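Local atomic coordinates of quinone oxidoreductase 1 (Escherichia coli, PDB entry 1QOR), a protein that catalyses the reduction of quinones to semiquinones, using NADPH as the electron donor, and forms a homodimer. Residues 252-255 and 256-260; 131-134 and 135-139; 196-199 and 200-204; 94-97 and 98-101. All blocks are in the same frame, centred on the assembly; numbering follows the deposited sequence.

Overall arrangement
Contacts 1 and 3 belong to the Rossmann-type nucleotide-binding half, their centres 19 Å apart and their nearest atoms about 8 Å apart, with helix 222-227 touched by both. Contact 2 lies at the end of helix 115-135, its centre 21 Å from that of contact 1. It comes nearest to NADPH, the side chain of Leu131 being about 6 Å from the cofactor. Contact 4 stands apart in the GroES-like domain, 44 Å from contact 1 between centres and on the opposite side of the chain's centre. Contacts 1 and 2 both touch the second subunit, where Tyr260 OH of one chain hydrogen-bonds to Thr135 O of the other.

Contact 1 (252-255 and 256-260); sequences ILNQ and KGSLY
Lys256 runs back along the last turn of helix 251-255 and lays its aliphatic part against Ile252, one turn earlier. Its CB sits 3.3 Å from Ile252 O, and CG stays close to the same oxygen. A bend at the second torsion (chi2 62°) then swings the chain over to the isoleucine, where CD meets Ile252 CG1 at 3.8 Å, the two side chains crossing at a slant. A further bend at chi4 precedes the tip, where NZ forms a salt bridge with Asp227. The backbone bond from Lys256 N to Ile252 O (2.9 Å) closes the same turn.

Gly257 ends the helix in a Schellman motif. Its phi of 116° would press a CB against the preceding carbonyl oxygen, a clash that only a residue lacking CB avoids. Asn254 O takes the Gly257 N-H at 2.9 Å and the Ser258 N-H at 3.2 Å, both from one face of its plane, with Gly257 N well above that plane. A water donates to the same oxygen (2.8 Å from Asn254 O) and also bonds Ser258 OG. Leu259 N reaches back to Leu253 O at 2.9 Å, while Leu253 CD2 lies 4.4 Å from Leu259 CB. In the second subunit, Ser265 N bonds Ser258 OG and Thr262 OG1 bonds Leu259 O. The chemistry implies a helix end whose carbonyls of Leu253 and Asn254 are met by turned-back N-H groups, Asn254 O by a water as well, with one lysine whose methylenes pack on Ile252 while its ammonium pairs with Asp227.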
ATOM      1  N   ILE A 252      11.691   0.699   2.442  1.00 21.71           N
ATOM      2  CA  ILE A 252      11.253   1.438   3.621  1.00 22.29           C
ATOM      3  C   ILE A 252       9.917   0.936   4.227  1.00 22.58           C
ATOM      4  O   ILE A 252       9.760   0.991   5.464  1.00 21.59           O
ATOM      5  CB  ILE A 252      11.189   2.966   3.389  1.00 23.77           C
ATOM      6  CG1 ILE A 252      11.313   3.688   4.750  1.00 25.10           C
ATOM      7  CG2 ILE A 252       9.860   3.367   2.710  1.00 23.05           C
ATOM      8  CD1 ILE A 252      11.373   5.221   4.602  1.00 26.95           C
ATOM      9  N   LEU A 253       8.988   0.413   3.412  1.00 20.17           N
ATOM     10  CA  LEU A 253       7.737  -0.120   3.965  1.00 20.29           C
ATOM     11  C   LEU A 253       8.007  -1.402   4.790  1.00 21.31           C
ATOM     12  O   LEU A 253       7.237  -1.818   5.704  1.00 19.83           O
ATOM     13  CB  LEU A 253       6.742  -0.426   2.841  1.00 19.47           C
ATOM     14  CG  LEU A 253       6.432   0.779   1.960  1.00 19.36           C
ATOM     15  CD1 LEU A 253       5.395   0.460   0.802  1.00 18.01           C
ATOM     16  CD2 LEU A 253       5.902   1.874   2.935  1.00 20.51           C
ATOM     17  N   ASN A 254       9.087  -2.072   4.416  1.00 22.59           N
ATOM     18  CA  ASN A 254       9.491  -3.310   5.079  1.00 23.35           C
ATOM     19  C   ASN A 254      10.117  -2.917   6.433  1.00 23.36           C
ATOM     20  O   ASN A 254       9.681  -3.386   7.500  1.00 21.98           O
ATOM     21  CB  ASN A 254      10.521  -4.038   4.205  1.00 23.42           C
ATOM     22  CG  ASN A 254      10.976  -5.380   4.791  1.00 25.40           C
ATOM     23  OD1 ASN A 254      11.805  -6.063   4.182  1.00 27.10           O
ATOM     24  ND2 ASN A 254      10.419  -5.787   5.919  1.00 23.89           N
ATOM     25  N   GLN A 255      11.118  -2.050   6.369  1.00 23.53           N
ATOM     26  CA  GLN A 255      11.812  -1.598   7.553  1.00 26.39           C
ATOM     27  C   GLN A 255      10.867  -1.024   8.588  1.00 25.07           C
ATOM     28  O   GLN A 255      10.961  -1.350   9.748  1.00 24.09           O
ATOM     29  CB  GLN A 255      12.791  -0.523   7.195  1.00 29.64           C
ATOM     30  CG  GLN A 255      13.910  -0.981   6.354  1.00 38.81           C
ATOM     31  CD  GLN A 255      14.657   0.215   5.800  1.00 45.12           C
ATOM     32  OE1 GLN A 255      15.173   0.188   4.659  1.00 48.33           O
ATOM     33  NE2 GLN A 255      14.671   1.312   6.579  1.00 47.23           N
ATOM     34  N   LYS A 256       9.930  -0.203   8.139  1.00 24.46           N
ATOM     35  CA  LYS A 256       8.989   0.430   9.026  1.00 23.93           C
ATOM     36  C   LYS A 256       7.910  -0.487   9.580  1.00 23.03           C
ATOM     37  O   LYS A 256       7.029  -0.009  10.289  1.00 24.64           O
ATOM     38  CB  LYS A 256       8.388   1.655   8.348  1.00 24.88           C
ATOM     39  CG  LYS A 256       9.022   2.985   8.769  1.00 28.57           C
ATOM     40  CD  LYS A 256      10.471   3.094   8.430  1.00 31.84           C
ATOM     41  CE  LYS A 256      11.189   4.150   9.291  1.00 31.92           C
ATOM     42  NZ  LYS A 256      10.809   5.526   8.882  1.00 35.28           N
ATOM     43  N   GLY A 257       7.963  -1.785   9.282  1.00 20.95           N
ATOM     44  CA  GLY A 257       6.962  -2.708   9.803  1.00 18.14           C
ATOM     45  C   GLY A 257       6.024  -3.434   8.850  1.00 18.71           C
ATOM     46  O   GLY A 257       4.925  -3.834   9.279  1.00 18.25           O
ATOM     47  N   SER A 258       6.448  -3.677   7.591  1.00 18.22           N
ATOM     48  CA  SER A 258       5.600  -4.358   6.595  1.00 15.91           C
ATOM     49  C   SER A 258       4.286  -3.579   6.451  1.00 16.12           C
ATOM     50  O   SER A 258       3.195  -4.134   6.504  1.00 14.59           O
ATOM     51  CB  SER A 258       5.305  -5.790   7.030  1.00 17.20           C
ATOM     52  OG  SER A 258       6.494  -6.578   7.075  1.00 16.48           O
ATOM     53  N   LEU A 259       4.423  -2.277   6.236  1.00 15.79           N
ATOM     54  CA  LEU A 259       3.301  -1.373   6.119  1.00 16.00           C
ATOM     55  C   LEU A 259       2.647  -1.432   4.741  1.00 18.05           C
ATOM     56  O   LEU A 259       3.227  -1.979   3.783  1.00 16.53           O
ATOM     57  CB  LEU A 259       3.820   0.052   6.336  1.00 14.98           C
ATOM     58  CG  LEU A 259       4.599   0.339   7.637  1.00 13.76           C
ATOM     59  CD1 LEU A 259       5.096   1.786   7.688  1.00 15.10           C
ATOM     60  CD2 LEU A 259       3.671   0.048   8.819  1.00 11.06           C
ATOM     61  N   TYR A 260       1.398  -0.951   4.691  1.00 18.64           N
ATOM     62  CA  TYR A 260       0.657  -0.806   3.451  1.00 18.45           C
ATOM     63  C   TYR A 260       0.564   0.710   3.165  1.00 18.47           C
ATOM     64  O   TYR A 260       0.636   1.551   4.076  1.00 18.53           O
ATOM     65  CB  TYR A 260      -0.745  -1.337   3.534  1.00 16.65           C
ATOM     66  CG  TYR A 260      -0.894  -2.820   3.735  1.00 17.64           C
ATOM     67  CD1 TYR A 260      -0.607  -3.414   4.966  1.00 17.20           C
ATOM     68  CD2 TYR A 260      -1.471  -3.621   2.741  1.00 17.37           C
ATOM     69  CE1 TYR A 260      -0.905  -4.749   5.203  1.00 15.17           C
ATOM     70  CE2 TYR A 260      -1.771  -4.973   2.976  1.00 13.54           C
ATOM     71  CZ  TYR A 260      -1.486  -5.505   4.197  1.00 14.89           C
ATOM     72  OH  TYR A 260      -1.790  -6.802   4.421  1.00 14.17           O
TER
HETATM   73  O   HOH W   1       8.851  -5.958   8.335  1.00 22.20           O

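Contact 2 (131-134 and 135-139); sequences LLRK and TYEIK
Leu131 meets Thr135 one turn on: its carbonyl oxygen lies 3.7 Å from Thr135 CB, and its CD2 is 4.2 Å from Thr135 OG1. That oxygen also accepts a hydrogen bond from Tyr214 OH, while the leucine side chain packs on Val236. Leu132 follows with a carbonyl oxygen gripped by three N-H donors. Ile138 N reaches Leu132 O at 3.1 Å, with a nearly straight bond of 165°. In the same pairing, Leu132 CD2 lies 4.0 Å from Ile138 CG1, the branches slanting across each other. The chain has here opened into a wider pi-type turn, near the end of helix 115-135 and ahead of strand 143-146 of the Rossmann-type parallel sheet.

Arg133 supplies the other two donors. Bends at chi2 (-86°) and chi3 fold its guanidinium back, so that NE and NH2 hold Leu132 O side-on, each at 3.0 Å, with the oxygen tilted 25° out of the guanidinium plane. Ile138 O lies at the edge of the group, but its bond to Arg133 NH2 is weak and its shortness doubtful. A leucine at this position, lacking the guanidinium, would probably leave Leu132 O with only the Ile138 N-H of these three donors and free the turn to shift. Glu137 CG approaches Arg133 NH2 obliquely at 3.6 Å. Lys134 turns away, its side chain touching Tyr269 and, across the dimer, Arg232 of the second subunit.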
ATOM      1  N   LEU A 131     -12.704   8.086   2.473  1.00 17.83           N
ATOM      2  CA  LEU A 131     -11.542   7.894   3.327  1.00 18.40           C
ATOM      3  C   LEU A 131     -11.815   7.152   4.662  1.00 18.80           C
ATOM      4  O   LEU A 131     -11.123   6.199   4.984  1.00 19.68           O
ATOM      5  CB  LEU A 131     -10.921   9.241   3.646  1.00 17.27           C
ATOM      6  CG  LEU A 131     -10.086   9.929   2.570  1.00 17.20           C
ATOM      7  CD1 LEU A 131      -9.568  11.252   3.128  1.00 13.34           C
ATOM      8  CD2 LEU A 131      -8.930   9.034   2.156  1.00 14.92           C
ATOM      9  N   LEU A 132     -12.857   7.549   5.397  1.00 19.51           N
ATOM     10  CA  LEU A 132     -13.178   6.982   6.723  1.00 19.84           C
ATOM     11  C   LEU A 132     -14.084   5.764   6.725  1.00 21.42           C
ATOM     12  O   LEU A 132     -14.221   5.063   7.760  1.00 20.94           O
ATOM     13  CB  LEU A 132     -13.832   8.061   7.591  1.00 19.11           C
ATOM     14  CG  LEU A 132     -13.050   9.363   7.793  1.00 20.89           C
ATOM     15  CD1 LEU A 132     -13.718  10.227   8.858  1.00 21.97           C
ATOM     16  CD2 LEU A 132     -11.658   9.044   8.240  1.00 20.15           C
ATOM     17  N   ARG A 133     -14.762   5.558   5.597  1.00 21.02           N
ATOM     18  CA  ARG A 133     -15.678   4.456   5.471  1.00 21.63           C
ATOM     19  C   ARG A 133     -15.261   3.409   4.440  1.00 22.94           C
ATOM     20  O   ARG A 133     -15.635   2.265   4.585  1.00 24.42           O
ATOM     21  CB  ARG A 133     -17.069   4.987   5.117  1.00 22.83           C
ATOM     22  CG  ARG A 133     -17.536   6.240   5.949  1.00 25.48           C
ATOM     23  CD  ARG A 133     -18.180   5.823   7.256  1.00 27.61           C
ATOM     24  NE  ARG A 133     -17.163   5.334   8.159  1.00 32.52           N
ATOM     25  CZ  ARG A 133     -17.286   4.309   9.006  1.00 32.29           C
ATOM     26  NH1 ARG A 133     -18.434   3.630   9.107  1.00 31.70           N
ATOM     27  NH2 ARG A 133     -16.201   3.919   9.671  1.00 29.01           N
ATOM     28  N   LYS A 134     -14.467   3.756   3.433  1.00 22.79           N
ATOM     29  CA  LYS A 134     -14.111   2.774   2.406  1.00 23.47           C
ATOM     30  C   LYS A 134     -12.640   2.399   2.343  1.00 22.57           C
ATOM     31  O   LYS A 134     -12.300   1.227   2.294  1.00 23.31           O
ATOM     32  CB  LYS A 134     -14.516   3.277   1.015  1.00 25.63           C
ATOM     33  CG  LYS A 134     -15.944   3.760   0.859  1.00 27.56           C
ATOM     34  CD  LYS A 134     -16.929   2.686   1.196  1.00 31.45           C
ATOM     35  CE  LYS A 134     -18.286   2.959   0.513  1.00 35.59           C
ATOM     36  NZ  LYS A 134     -19.390   2.166   1.165  1.00 38.32           N
ATOM     37  N   THR A 135     -11.765   3.387   2.266  1.00 21.86           N
ATOM     38  CA  THR A 135     -10.330   3.115   2.178  1.00 21.60           C
ATOM     39  C   THR A 135      -9.866   2.277   3.374  1.00 22.62           C
ATOM     40  O   THR A 135      -9.021   1.370   3.264  1.00 22.60           O
ATOM     41  CB  THR A 135      -9.564   4.429   2.093  1.00 19.59           C
ATOM     42  OG1 THR A 135     -10.032   5.158   0.953  1.00 17.31           O
ATOM     43  CG2 THR A 135      -8.059   4.191   2.027  1.00 18.99           C
ATOM     44  N   TYR A 136     -10.427   2.609   4.523  1.00 23.00           N
ATOM     45  CA  TYR A 136     -10.155   1.920   5.770  1.00 23.90           C
ATOM     46  C   TYR A 136     -11.395   2.253   6.615  1.00 25.08           C
ATOM     47  O   TYR A 136     -11.834   3.403   6.628  1.00 25.73           O
ATOM     48  CB  TYR A 136      -8.887   2.473   6.397  1.00 22.87           C
ATOM     49  CG  TYR A 136      -8.635   1.938   7.778  1.00 23.38           C
ATOM     50  CD1 TYR A 136      -9.211   2.538   8.901  1.00 22.92           C
ATOM     51  CD2 TYR A 136      -7.803   0.859   7.971  1.00 24.62           C
ATOM     52  CE1 TYR A 136      -8.964   2.077  10.168  1.00 22.89           C
ATOM     53  CE2 TYR A 136      -7.540   0.390   9.231  1.00 25.32           C
ATOM     54  CZ  TYR A 136      -8.127   1.003  10.330  1.00 24.79           C
ATOM     55  OH  TYR A 136      -7.860   0.512  11.576  1.00 25.74           O
ATOM     56  N   GLU A 137     -11.987   1.260   7.263  1.00 24.77           N
ATOM     57  CA  GLU A 137     -13.172   1.513   8.051  1.00 26.94           C
ATOM     58  C   GLU A 137     -12.892   1.888   9.509  1.00 26.34           C
ATOM     59  O   GLU A 137     -12.632   1.038  10.334  1.00 26.94           O
ATOM     60  CB  GLU A 137     -14.064   0.307   7.991  1.00 29.61           C
ATOM     61  CG  GLU A 137     -15.370   0.533   8.639  1.00 37.72           C
ATOM     62  CD  GLU A 137     -16.277  -0.670   8.494  1.00 41.94           C
ATOM     63  OE1 GLU A 137     -15.795  -1.809   8.722  1.00 43.99           O
ATOM     64  OE2 GLU A 137     -17.467  -0.478   8.132  1.00 45.77           O
ATOM     65  N   ILE A 138     -12.977   3.169   9.824  1.00 26.25           N
ATOM     66  CA  ILE A 138     -12.742   3.678  11.175  1.00 26.14           C
ATOM     67  C   ILE A 138     -13.835   3.164  12.120  1.00 25.65           C
ATOM     68  O   ILE A 138     -14.990   3.124  11.743  1.00 25.17           O
ATOM     69  CB  ILE A 138     -12.703   5.239  11.129  1.00 26.78           C
ATOM     70  CG1 ILE A 138     -11.377   5.729  10.520  1.00 27.47           C
ATOM     71  CG2 ILE A 138     -12.906   5.853  12.484  1.00 28.93           C
ATOM     72  CD1 ILE A 138     -10.143   5.332  11.306  1.00 28.04           C
ATOM     73  N   LYS A 139     -13.447   2.664  13.296  1.00 25.76           N
ATOM     74  CA  LYS A 139     -14.387   2.148  14.302  1.00 25.92           C
ATOM     75  C   LYS A 139     -14.493   3.064  15.519  1.00 25.10           C
ATOM     76  O   LYS A 139     -13.590   3.838  15.798  1.00 25.54           O
ATOM     77  CB  LYS A 139     -13.907   0.816  14.851  1.00 27.74           C
ATOM     78  CG  LYS A 139     -13.744  -0.303  13.874  1.00 30.80           C
ATOM     79  CD  LYS A 139     -12.312  -0.850  14.028  1.00 34.06           C
TER

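Contact 3 (196-199 and 200-204); sequences DLVE and RLKEI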
ATOM      1  N   ASP A 196       7.230  17.688  18.390  1.00 32.53           N
ATOM      2  CA  ASP A 196       7.840  16.509  17.827  1.00 31.89           C
ATOM      3  C   ASP A 196       6.694  15.559  17.617  1.00 28.92           C
ATOM      4  O   ASP A 196       6.256  14.884  18.557  1.00 27.98           O
ATOM      5  CB  ASP A 196       8.799  15.883  18.798  1.00 34.76           C
ATOM      6  CG  ASP A 196       9.579  14.767  18.159  1.00 38.58           C
ATOM      7  OD1 ASP A 196       9.008  13.689  17.901  1.00 39.85           O
ATOM      8  OD2 ASP A 196      10.769  14.984  17.873  1.00 43.13           O
ATOM      9  N   LEU A 197       6.206  15.511  16.388  1.00 26.28           N
ATOM     10  CA  LEU A 197       5.069  14.673  16.048  1.00 24.42           C
ATOM     11  C   LEU A 197       5.114  13.217  16.469  1.00 23.83           C
ATOM     12  O   LEU A 197       4.100  12.677  16.963  1.00 23.12           O
ATOM     13  CB  LEU A 197       4.816  14.746  14.535  1.00 25.10           C
ATOM     14  CG  LEU A 197       3.889  13.738  13.846  1.00 25.09           C
ATOM     15  CD1 LEU A 197       2.483  13.824  14.387  1.00 25.71           C
ATOM     16  CD2 LEU A 197       3.877  14.076  12.361  1.00 27.24           C
ATOM     17  N   VAL A 198       6.248  12.559  16.206  1.00 23.21           N
ATOM     18  CA  VAL A 198       6.383  11.129  16.493  1.00 23.19           C
ATOM     19  C   VAL A 198       6.374  10.851  17.978  1.00 25.41           C
ATOM     20  O   VAL A 198       5.633   9.975  18.436  1.00 25.54           O
ATOM     21  CB  VAL A 198       7.646  10.505  15.785  1.00 23.10           C
ATOM     22  CG1 VAL A 198       7.859   9.072  16.233  1.00 19.96           C
ATOM     23  CG2 VAL A 198       7.442  10.507  14.239  1.00 21.61           C
ATOM     24  N   GLU A 199       7.164  11.614  18.746  1.00 26.80           N
ATOM     25  CA  GLU A 199       7.195  11.436  20.188  1.00 28.52           C
ATOM     26  C   GLU A 199       5.813  11.761  20.811  1.00 27.62           C
ATOM     27  O   GLU A 199       5.304  10.970  21.617  1.00 28.13           O
ATOM     28  CB  GLU A 199       8.316  12.266  20.808  1.00 31.43           C
ATOM     29  CG  GLU A 199       9.747  11.699  20.564  1.00 39.00           C
ATOM     30  CD  GLU A 199       9.877  10.130  20.688  1.00 43.54           C
ATOM     31  OE1 GLU A 199       9.388   9.551  21.690  1.00 45.09           O
ATOM     32  OE2 GLU A 199      10.477   9.470  19.778  1.00 45.73           O
ATOM     33  N   ARG A 200       5.173  12.868  20.417  1.00 25.84           N
ATOM     34  CA  ARG A 200       3.847  13.184  20.983  1.00 25.35           C
ATOM     35  C   ARG A 200       2.859  12.100  20.614  1.00 24.27           C
ATOM     36  O   ARG A 200       2.044  11.698  21.444  1.00 24.86           O
ATOM     37  CB  ARG A 200       3.308  14.532  20.496  1.00 26.60           C
ATOM     38  CG  ARG A 200       3.926  15.765  21.143  1.00 29.72           C
ATOM     39  CD  ARG A 200       3.399  15.963  22.573  1.00 31.11           C
ATOM     40  NE  ARG A 200       2.021  16.465  22.634  1.00 31.59           N
ATOM     41  CZ  ARG A 200       1.083  15.979  23.453  1.00 32.72           C
ATOM     42  NH1 ARG A 200       1.348  14.963  24.293  1.00 33.02           N
ATOM     43  NH2 ARG A 200      -0.128  16.517  23.444  1.00 32.64           N
ATOM     44  N   LEU A 201       2.922  11.589  19.383  1.00 23.52           N
ATOM     45  CA  LEU A 201       1.990  10.545  18.995  1.00 22.30           C
ATOM     46  C   LEU A 201       2.176   9.276  19.820  1.00 22.18           C
ATOM     47  O   LEU A 201       1.195   8.601  20.184  1.00 22.26           O
ATOM     48  CB  LEU A 201       2.015  10.256  17.474  1.00 23.22           C
ATOM     49  CG  LEU A 201       0.999   9.093  17.326  1.00 23.96           C
ATOM     50  CD1 LEU A 201      -0.233   9.515  16.623  1.00 24.13           C
ATOM     51  CD2 LEU A 201       1.586   7.742  16.863  1.00 21.06           C
ATOM     52  N   LYS A 202       3.417   8.922  20.118  1.00 23.93           N
ATOM     53  CA  LYS A 202       3.666   7.736  20.953  1.00 27.69           C
ATOM     54  C   LYS A 202       3.152   7.965  22.391  1.00 28.36           C
ATOM     55  O   LYS A 202       2.578   7.069  23.022  1.00 28.01           O
ATOM     56  CB  LYS A 202       5.154   7.396  20.999  1.00 30.15           C
ATOM     57  CG  LYS A 202       5.639   6.757  19.725  1.00 35.43           C
ATOM     58  CD  LYS A 202       7.085   6.339  19.819  1.00 40.28           C
ATOM     59  CE  LYS A 202       7.968   7.513  20.137  1.00 42.54           C
ATOM     60  NZ  LYS A 202       9.399   7.055  20.335  1.00 45.96           N
ATOM     61  N   GLU A 203       3.357   9.182  22.887  1.00 28.61           N
ATOM     62  CA  GLU A 203       2.912   9.570  24.212  1.00 30.19           C
ATOM     63  C   GLU A 203       1.377   9.471  24.289  1.00 29.05           C
ATOM     64  O   GLU A 203       0.854   8.716  25.108  1.00 28.79           O
ATOM     65  CB  GLU A 203       3.401  10.992  24.481  1.00 33.53           C
ATOM     66  CG  GLU A 203       3.060  11.523  25.827  1.00 40.72           C
ATOM     67  CD  GLU A 203       3.821  12.788  26.158  1.00 43.91           C
ATOM     68  OE1 GLU A 203       4.078  13.565  25.213  1.00 45.97           O
ATOM     69  OE2 GLU A 203       4.151  13.005  27.368  1.00 46.67           O
ATOM     70  N   ILE A 204       0.683  10.118  23.344  1.00 27.43           N
ATOM     71  CA  ILE A 204      -0.788  10.142  23.284  1.00 26.84           C
ATOM     72  C   ILE A 204      -1.418   8.750  23.191  1.00 27.81           C
ATOM     73  O   ILE A 204      -2.509   8.494  23.762  1.00 28.50           O
ATOM     74  CB  ILE A 204      -1.299  11.031  22.086  1.00 26.54           C
ATOM     75  CG1 ILE A 204      -1.028  12.515  22.334  1.00 25.70           C
ATOM     76  CG2 ILE A 204      -2.780  10.883  21.872  1.00 26.70           C
ATOM     77  CD1 ILE A 204      -1.187  13.388  21.080  1.00 24.96           C
TER
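Glu199 and Lys202, three residues apart on helix 197-204, form a salt bridge with their side chains side by side and pointing the same way. Lys202 NZ stands 2.7 Å from Glu199 OE2, on the syn side of that oxygen and 20° out of the carboxylate plane. Glu199 OE1 makes a second, weak bond to Lys202 NZ at 2.8 Å, so the ammonium sits near both oxygens, with OE2 giving the better bond. The glutamate gets there by bending at chi2 (-41°), which folds its carboxylate onto the lysine. A second ion pair joins Arg200 NH1 to Glu203 OE1 at 3.2 Å: the oxygen lies in the guanidinium plane, but the nitrogen approaches from above the carboxylate. Arg200 also has a stronger partner in Glu195, met through NE.

Asp196 is the N-cap residue, and its OD1 accepts Glu199 N at 2.9 Å from the anti side. Four backbone bonds carry the helix onward. Arg200 N lies 2.9 Å from Asp196 O, almost in line with the C=O, and the N atoms of Leu201, Lys202 and Glu203 donate to the O atoms of Leu197, Val198 and Glu199 in the same i to i+4 pattern.

Carbon contact is looser, Val198 CG1 lying 4.2 Å from Lys202 CE. Ile204 CD1 stands 4.0 Å above the plane of the Arg200 guanidinium, offset toward the rim. The side chain of Leu197 is about 5 Å from that of Tyr192, an NADP-binding residue.

Leu197, Leu201 and Ile204 face the parallel sheet, touching strands 188-191 and 167-172, while Val198 packs against helix 222-227.

Contact 4 (94-97 and 98-101); sequences AYSS and VHNI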
ATOM      1  N   ALA A  94     -15.339  24.680 -13.676  1.00 27.32           N
ATOM      2  CA  ALA A  94     -16.349  25.082 -12.678  1.00 26.07           C
ATOM      3  C   ALA A  94     -16.141  26.522 -12.186  1.00 25.65           C
ATOM      4  O   ALA A  94     -17.085  27.115 -11.636  1.00 25.78           O
ATOM      5  CB  ALA A  94     -16.406  24.116 -11.523  1.00 24.45           C
ATOM      6  N   TYR A  95     -14.926  27.069 -12.354  1.00 24.49           N
ATOM      7  CA  TYR A  95     -14.653  28.472 -11.988  1.00 25.88           C
ATOM      8  C   TYR A  95     -15.300  29.305 -13.117  1.00 28.00           C
ATOM      9  O   TYR A  95     -14.593  29.858 -13.999  1.00 28.54           O
ATOM     10  CB  TYR A  95     -13.153  28.792 -11.985  1.00 24.22           C
ATOM     11  CG  TYR A  95     -12.348  28.437 -10.750  1.00 22.64           C
ATOM     12  CD1 TYR A  95     -12.720  27.385  -9.903  1.00 23.01           C
ATOM     13  CD2 TYR A  95     -11.166  29.110 -10.473  1.00 21.74           C
ATOM     14  CE1 TYR A  95     -11.921  27.020  -8.819  1.00 21.31           C
ATOM     15  CE2 TYR A  95     -10.354  28.746  -9.405  1.00 20.93           C
ATOM     16  CZ  TYR A  95     -10.743  27.704  -8.593  1.00 21.67           C
ATOM     17  OH  TYR A  95      -9.915  27.306  -7.581  1.00 23.52           O
ATOM     18  N   SER A  96     -16.631  29.360 -13.120  1.00 28.06           N
ATOM     19  CA  SER A  96     -17.365  30.061 -14.153  1.00 27.65           C
ATOM     20  C   SER A  96     -18.778  30.302 -13.679  1.00 28.84           C
ATOM     21  O   SER A  96     -19.295  29.584 -12.799  1.00 29.50           O
ATOM     22  CB  SER A  96     -17.423  29.199 -15.403  1.00 26.91           C
ATOM     23  OG  SER A  96     -18.103  27.987 -15.128  1.00 27.64           O
ATOM     24  N   SER A  97     -19.447  31.249 -14.325  1.00 29.06           N
ATOM     25  CA  SER A  97     -20.815  31.562 -13.963  1.00 28.84           C
ATOM     26  C   SER A  97     -21.809  30.579 -14.577  1.00 27.88           C
ATOM     27  O   SER A  97     -22.889  30.397 -14.047  1.00 28.39           O
ATOM     28  CB  SER A  97     -21.132  33.029 -14.295  1.00 29.65           C
ATOM     29  OG  SER A  97     -20.967  33.315 -15.672  1.00 32.10           O
ATOM     30  N   VAL A  98     -21.413  29.875 -15.630  1.00 27.65           N
ATOM     31  CA  VAL A  98     -22.281  28.888 -16.295  1.00 28.38           C
ATOM     32  C   VAL A  98     -21.352  27.761 -16.742  1.00 29.74           C
ATOM     33  O   VAL A  98     -20.316  28.020 -17.385  1.00 30.35           O
ATOM     34  CB  VAL A  98     -22.935  29.458 -17.609  1.00 29.16           C
ATOM     35  CG1 VAL A  98     -23.980  28.495 -18.173  1.00 27.30           C
ATOM     36  CG2 VAL A  98     -23.527  30.848 -17.359  1.00 29.81           C
ATOM     37  N   HIS A  99     -21.721  26.516 -16.460  1.00 30.61           N
ATOM     38  CA  HIS A  99     -20.872  25.399 -16.833  1.00 31.73           C
ATOM     39  C   HIS A  99     -21.734  24.224 -17.283  1.00 32.01           C
ATOM     40  O   HIS A  99     -22.865  24.066 -16.826  1.00 31.79           O
ATOM     41  CB  HIS A  99     -19.970  25.023 -15.628  1.00 32.38           C
ATOM     42  CG  HIS A  99     -18.835  24.083 -15.967  1.00 33.93           C
ATOM     43  ND1 HIS A  99     -18.075  24.202 -17.114  1.00 32.82           N
ATOM     44  CD2 HIS A  99     -18.320  23.027 -15.287  1.00 33.69           C
ATOM     45  CE1 HIS A  99     -17.144  23.263 -17.124  1.00 33.15           C
ATOM     46  NE2 HIS A  99     -17.270  22.536 -16.026  1.00 33.14           N
ATOM     47  N   ASN A 100     -21.267  23.455 -18.256  1.00 32.90           N
ATOM     48  CA  ASN A 100     -22.052  22.288 -18.672  1.00 34.81           C
ATOM     49  C   ASN A 100     -21.423  21.082 -17.971  1.00 34.68           C
ATOM     50  O   ASN A 100     -20.205  21.009 -17.857  1.00 34.92           O
ATOM     51  CB  ASN A 100     -22.083  22.115 -20.206  1.00 36.12           C
ATOM     52  CG  ASN A 100     -22.776  23.264 -20.907  1.00 36.99           C
ATOM     53  OD1 ASN A 100     -23.841  23.706 -20.503  1.00 37.94           O
ATOM     54  ND2 ASN A 100     -22.164  23.763 -21.956  1.00 38.37           N
ATOM     55  N   ILE A 101     -22.246  20.154 -17.491  1.00 34.46           N
ATOM     56  CA  ILE A 101     -21.753  19.018 -16.743  1.00 34.96           C
ATOM     57  C   ILE A 101     -22.501  17.743 -17.124  1.00 35.30           C
ATOM     58  O   ILE A 101     -23.708  17.779 -17.369  1.00 34.81           O
ATOM     59  CB  ILE A 101     -21.986  19.246 -15.162  1.00 35.34           C
ATOM     60  CG1 ILE A 101     -21.319  20.518 -14.676  1.00 34.84           C
ATOM     61  CG2 ILE A 101     -21.466  18.060 -14.338  1.00 35.77           C
ATOM     62  CD1 ILE A 101     -22.280  21.664 -14.567  1.00 37.12           C
TER
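The backbone swings from Ala94 through an inverse gamma turn centred on Tyr95 into the extended chain of strand 98-102, which brings the CA atoms of Ala94 and His99 to 6.1 Å. Within the turn, Ser96 N makes a weak bond to Ala94 O at 2.7 Å.

His99 then lays a ring face against this loop: Ala94 N sits 3.7 Å above the ring plane, offset toward the rim, and the closest ring atom is NE2. The ring is carried there by a CG standing opposite the backbone N (chi1 -167°), and Ala94 CB reaches its CD2 at 4.4 Å. Ser96 points toward the strand, its OG 3.2 Å from Val98 O and 3.5 Å from His99 CB.

This entry into strand 98-102 belongs to the GroES-like domain, where the strand pairs antiparallel with strand 30-35. On the loop side, the Tyr95 hydroxyl hydrogen-bonds to Asp44, one of the NADP-binding residues, although NADPH itself is about 14 Å from the side chain of Ala94.

His99 NE2 has its polar partner in Ala91 O, and the ring also packs on Tyr87. An alanine here would take away the flat ring, and would probably leave Ala91 O without this donor and open a gap beneath the Ala94 backbone. Both serine hydroxyls of the loop turn to backbone partners, Ser96 OG bonding Gly93 O and Ser97 OG bonding Thr3 N.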